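Local coordinates for protein 5-oxoprolinase subunit A (Thermus thermophilus, PDB 2DFA) that probably serves as the A subunit of an ATP-dependent 5-oxoprolinase, which cleaves 5-oxoproline to L-glutamate together with its partners PxpB and PxpC, at residues A[129-143]-A[152-164]. Numbering follows the deposited sequence. Where two conformers were deposited one is given.
Sequences ALAVKAFDPGLPLVV and EARKAGLRVVLEA
Leu141 and Val143 pair in parallel register with Val160 and Leu162, the strand axes approaching to 4.6 Å at 34°; four backbone hydrogen bonds alternate between the strands, from Leu141 N to Arg159 O through to Glu163 N to Val143 O. Leu158 wedges between helix 122-135 and the sheet: its CD1 lies 3.3 Å from Ala129 O and also touches Val132 CG1 and Leu141 CD2, while CD2 packs 3.7 Å from Lys133 CB. With CG anti to the backbone N (chi1 -174°) and the chain fully extended, Lys133 brings NZ into a 2.7 Å hydrogen bond with Ala156 O, tilted 21° from the carbonyl plane, at the Schellman motif of Gly157. A methionine in its place would probably leave that carbonyl without its ammonium donor. Arg159 runs alongside Pro140, whose CB covers one guanidinium face, 4.0 Å from NH1; NH2 reaches Phe250 O. One water joins Pro137 O and Leu139 O to Arg159 N. The pairing completes the beta-alpha-beta unit 141-143, 148-155, 160-164: Ala153 CB of its helix packs 3.9 Å from Leu141 CD2, Ala129 CB of helix 122-135 packs against Ala153 CA and Ala156 CB, and strand 219-222 continues the sheet beyond 160-164.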
# COMPACT_ATOMS: atom_id res chain seq x y z
N ALA A 129 13.66 -18.79 -10.26
CA ALA A 129 14.92 -19.12 -10.89
C ALA A 129 15.15 -18.32 -12.17
O ALA A 129 16.24 -17.78 -12.38
CB ALA A 129 14.97 -20.62 -11.19
N LEU A 130 14.14 -18.23 -13.03
CA LEU A 130 14.28 -17.48 -14.27
C LEU A 130 14.45 -15.98 -14.05
O LEU A 130 15.19 -15.32 -14.78
CB LEU A 130 13.10 -17.75 -15.21
CG LEU A 130 13.07 -19.20 -15.72
CD1 LEU A 130 11.93 -19.38 -16.72
CD2 LEU A 130 14.41 -19.54 -16.38
N ALA A 131 13.77 -15.44 -13.04
CA ALA A 131 13.90 -14.01 -12.73
C ALA A 131 15.35 -13.73 -12.33
O ALA A 131 15.96 -12.78 -12.82
CB ALA A 131 12.97 -13.62 -11.58
N VAL A 132 15.88 -14.55 -11.44
CA VAL A 132 17.26 -14.39 -10.99
C VAL A 132 18.22 -14.55 -12.16
O VAL A 132 19.16 -13.77 -12.31
CB VAL A 132 17.63 -15.45 -9.92
CG1 VAL A 132 19.13 -15.40 -9.62
CG2 VAL A 132 16.83 -15.18 -8.65
N LYS A 133 17.99 -15.56 -13.00
CA LYS A 133 18.85 -15.81 -14.15
C LYS A 133 18.81 -14.66 -15.15
O LYS A 133 19.84 -14.28 -15.71
CB LYS A 133 18.45 -17.11 -14.85
CG LYS A 133 19.41 -17.51 -15.98
CD LYS A 133 18.95 -18.77 -16.69
CE LYS A 133 20.03 -19.27 -17.67
NZ LYS A 133 19.63 -20.55 -18.31
N ALA A 134 17.61 -14.11 -15.38
CA ALA A 134 17.44 -13.01 -16.32
C ALA A 134 18.17 -11.75 -15.86
O ALA A 134 18.64 -10.96 -16.68
CB ALA A 134 15.94 -12.71 -16.51
N PHE A 135 18.27 -11.57 -14.54
CA PHE A 135 18.95 -10.40 -13.98
C PHE A 135 20.47 -10.55 -14.02
O PHE A 135 21.18 -9.62 -14.39
CB PHE A 135 18.52 -10.18 -12.52
CG PHE A 135 19.08 -8.93 -11.90
CD1 PHE A 135 18.56 -7.68 -12.23
CD2 PHE A 135 20.14 -9.00 -11.00
CE1 PHE A 135 19.10 -6.52 -11.67
CE2 PHE A 135 20.68 -7.85 -10.44
CZ PHE A 135 20.15 -6.60 -10.78
N ASP A 136 20.96 -11.72 -13.61
CA ASP A 136 22.39 -12.03 -13.58
C ASP A 136 22.55 -13.54 -13.50
O ASP A 136 22.40 -14.13 -12.43
CB ASP A 136 23.06 -11.37 -12.37
CG ASP A 136 24.56 -11.65 -12.31
OD1 ASP A 136 25.06 -12.48 -13.10
OD2 ASP A 136 25.24 -11.04 -11.45
N PRO A 137 22.86 -14.19 -14.63
CA PRO A 137 23.08 -15.64 -14.71
C PRO A 137 24.06 -16.16 -13.65
O PRO A 137 24.07 -17.34 -13.29
CB PRO A 137 23.60 -15.96 -16.11
CG PRO A 137 23.55 -14.69 -16.95
CD PRO A 137 23.43 -13.56 -15.81
N GLY A 138 24.94 -15.28 -13.17
CA GLY A 138 25.96 -15.69 -12.22
C GLY A 138 25.53 -15.65 -10.77
O GLY A 138 26.26 -16.08 -9.87
N LEU A 139 24.33 -15.14 -10.52
CA LEU A 139 23.80 -15.05 -9.15
C LEU A 139 23.45 -16.39 -8.53
O LEU A 139 22.67 -17.17 -9.09
CB LEU A 139 22.55 -14.17 -9.12
CG LEU A 139 22.69 -12.66 -8.94
CD1 LEU A 139 21.33 -12.00 -9.15
CD2 LEU A 139 23.22 -12.36 -7.53
N PRO A 140 24.02 -16.70 -7.35
CA PRO A 140 23.69 -17.98 -6.72
C PRO A 140 22.33 -17.88 -6.04
O PRO A 140 21.96 -16.83 -5.53
CB PRO A 140 24.83 -18.17 -5.72
CG PRO A 140 25.16 -16.78 -5.33
CD PRO A 140 25.12 -16.03 -6.64
N LEU A 141 21.59 -18.97 -6.06
CA LEU A 141 20.28 -19.01 -5.43
C LEU A 141 20.36 -19.94 -4.23
O LEU A 141 20.83 -21.08 -4.36
CB LEU A 141 19.23 -19.52 -6.43
CG LEU A 141 17.76 -19.54 -6.00
CD1 LEU A 141 17.32 -18.14 -5.56
CD2 LEU A 141 16.90 -20.03 -7.16
N VAL A 142 19.95 -19.45 -3.07
CA VAL A 142 19.95 -20.24 -1.85
C VAL A 142 18.68 -21.08 -1.84
O VAL A 142 17.58 -20.55 -2.01
CB VAL A 142 19.99 -19.32 -0.60
CG1 VAL A 142 19.88 -20.15 0.68
CG2 VAL A 142 21.27 -18.52 -0.60
N VAL A 143 18.83 -22.39 -1.66
CA VAL A 143 17.67 -23.27 -1.67
C VAL A 143 17.69 -24.31 -0.55
O VAL A 143 18.70 -24.49 0.13
CB VAL A 143 17.58 -24.05 -3.00
CG1 VAL A 143 17.78 -23.11 -4.17
CG2 VAL A 143 18.63 -25.15 -3.03
N GLU A 152 14.39 -27.13 -9.82
CA GLU A 152 14.13 -26.13 -10.86
C GLU A 152 15.29 -25.15 -10.98
O GLU A 152 15.61 -24.69 -12.08
CB GLU A 152 12.83 -25.38 -10.57
CG GLU A 152 11.59 -26.27 -10.64
CD GLU A 152 11.47 -26.99 -11.98
OE1 GLU A 152 11.73 -26.37 -13.02
OE2 GLU A 152 11.10 -28.18 -11.98
N ALA A 153 15.92 -24.82 -9.86
CA ALA A 153 17.05 -23.91 -9.87
C ALA A 153 18.17 -24.52 -10.71
O ALA A 153 18.81 -23.83 -11.50
CB ALA A 153 17.54 -23.65 -8.45
N ARG A 154 18.41 -25.81 -10.53
CA ARG A 154 19.46 -26.49 -11.29
C ARG A 154 19.07 -26.61 -12.76
O ARG A 154 19.90 -26.41 -13.65
CB ARG A 154 19.74 -27.88 -10.70
CG ARG A 154 20.38 -27.86 -9.32
CD ARG A 154 20.64 -29.27 -8.81
NE ARG A 154 21.27 -29.29 -7.48
CZ ARG A 154 22.53 -28.94 -7.24
NH1 ARG A 154 23.32 -28.54 -8.22
NH2 ARG A 154 23.00 -29.00 -6.00
N LYS A 155 17.80 -26.93 -13.01
CA LYS A 155 17.33 -27.06 -14.38
C LYS A 155 17.46 -25.72 -15.12
O LYS A 155 17.66 -25.69 -16.33
CB LYS A 155 15.87 -27.54 -14.40
CG LYS A 155 15.71 -29.03 -14.10
CD LYS A 155 14.25 -29.43 -13.87
CE LYS A 155 13.38 -29.23 -15.10
NZ LYS A 155 11.95 -29.57 -14.82
N ALA A 156 17.34 -24.62 -14.37
CA ALA A 156 17.45 -23.29 -14.96
C ALA A 156 18.89 -22.94 -15.29
O ALA A 156 19.15 -21.97 -16.01
CB ALA A 156 16.87 -22.24 -14.00
N GLY A 157 19.83 -23.72 -14.77
CA GLY A 157 21.23 -23.47 -15.04
C GLY A 157 21.89 -22.54 -14.04
O GLY A 157 22.98 -22.04 -14.29
N LEU A 158 21.22 -22.30 -12.91
CA LEU A 158 21.77 -21.41 -11.88
C LEU A 158 22.65 -22.16 -10.90
O LEU A 158 22.48 -23.35 -10.69
CB LEU A 158 20.65 -20.75 -11.07
CG LEU A 158 19.73 -19.72 -11.72
CD1 LEU A 158 18.72 -19.24 -10.68
CD2 LEU A 158 20.54 -18.56 -12.23
N ARG A 159 23.60 -21.44 -10.31
CA ARG A 159 24.46 -22.02 -9.29
C ARG A 159 23.56 -22.08 -8.06
O ARG A 159 22.88 -21.10 -7.75
CB ARG A 159 25.65 -21.12 -9.00
CG ARG A 159 26.39 -21.49 -7.72
CD ARG A 159 27.44 -20.45 -7.38
NE ARG A 159 28.00 -20.67 -6.05
CZ ARG A 159 28.66 -19.75 -5.35
NH1 ARG A 159 28.85 -18.54 -5.87
NH2 ARG A 159 29.10 -20.03 -4.14
N VAL A 160 23.56 -23.20 -7.36
CA VAL A 160 22.73 -23.34 -6.17
C VAL A 160 23.55 -23.45 -4.89
O VAL A 160 24.62 -24.05 -4.88
CB VAL A 160 21.79 -24.56 -6.28
CG1 VAL A 160 20.91 -24.43 -7.51
CG2 VAL A 160 22.61 -25.84 -6.34
N VAL A 161 23.03 -22.85 -3.82
CA VAL A 161 23.69 -22.87 -2.51
C VAL A 161 22.75 -23.57 -1.53
O VAL A 161 21.61 -23.14 -1.34
CB VAL A 161 23.96 -21.43 -2.01
CG1 VAL A 161 24.62 -21.47 -0.65
CG2 VAL A 161 24.83 -20.68 -3.01
N LEU A 162 23.24 -24.64 -0.90
CA LEU A 162 22.44 -25.41 0.05
C LEU A 162 22.40 -24.84 1.46
O LEU A 162 23.43 -24.64 2.10
CB LEU A 162 22.93 -26.86 0.08
CG LEU A 162 22.92 -27.55 -1.28
CD1 LEU A 162 23.29 -29.02 -1.11
CD2 LEU A 162 21.53 -27.43 -1.91
N GLU A 163 21.19 -24.61 1.94
CA GLU A 163 20.97 -24.05 3.27
C GLU A 163 20.55 -25.10 4.29
O GLU A 163 19.79 -26.02 3.99
CB GLU A 163 19.91 -22.95 3.18
CG GLU A 163 19.50 -22.35 4.50
CD GLU A 163 18.63 -21.12 4.32
OE1 GLU A 163 17.60 -21.20 3.61
OE2 GLU A 163 18.98 -20.06 4.89
N ALA A 164 21.05 -24.94 5.51
CA ALA A 164 20.72 -25.84 6.62
C ALA A 164 20.26 -24.97 7.77
O ALA A 164 20.65 -23.80 7.87
CB ALA A 164 21.95 -26.67 7.02
O HOH W 1 23.84 -18.62 -10.92
O HOH W 2 28.51 -17.39 -8.56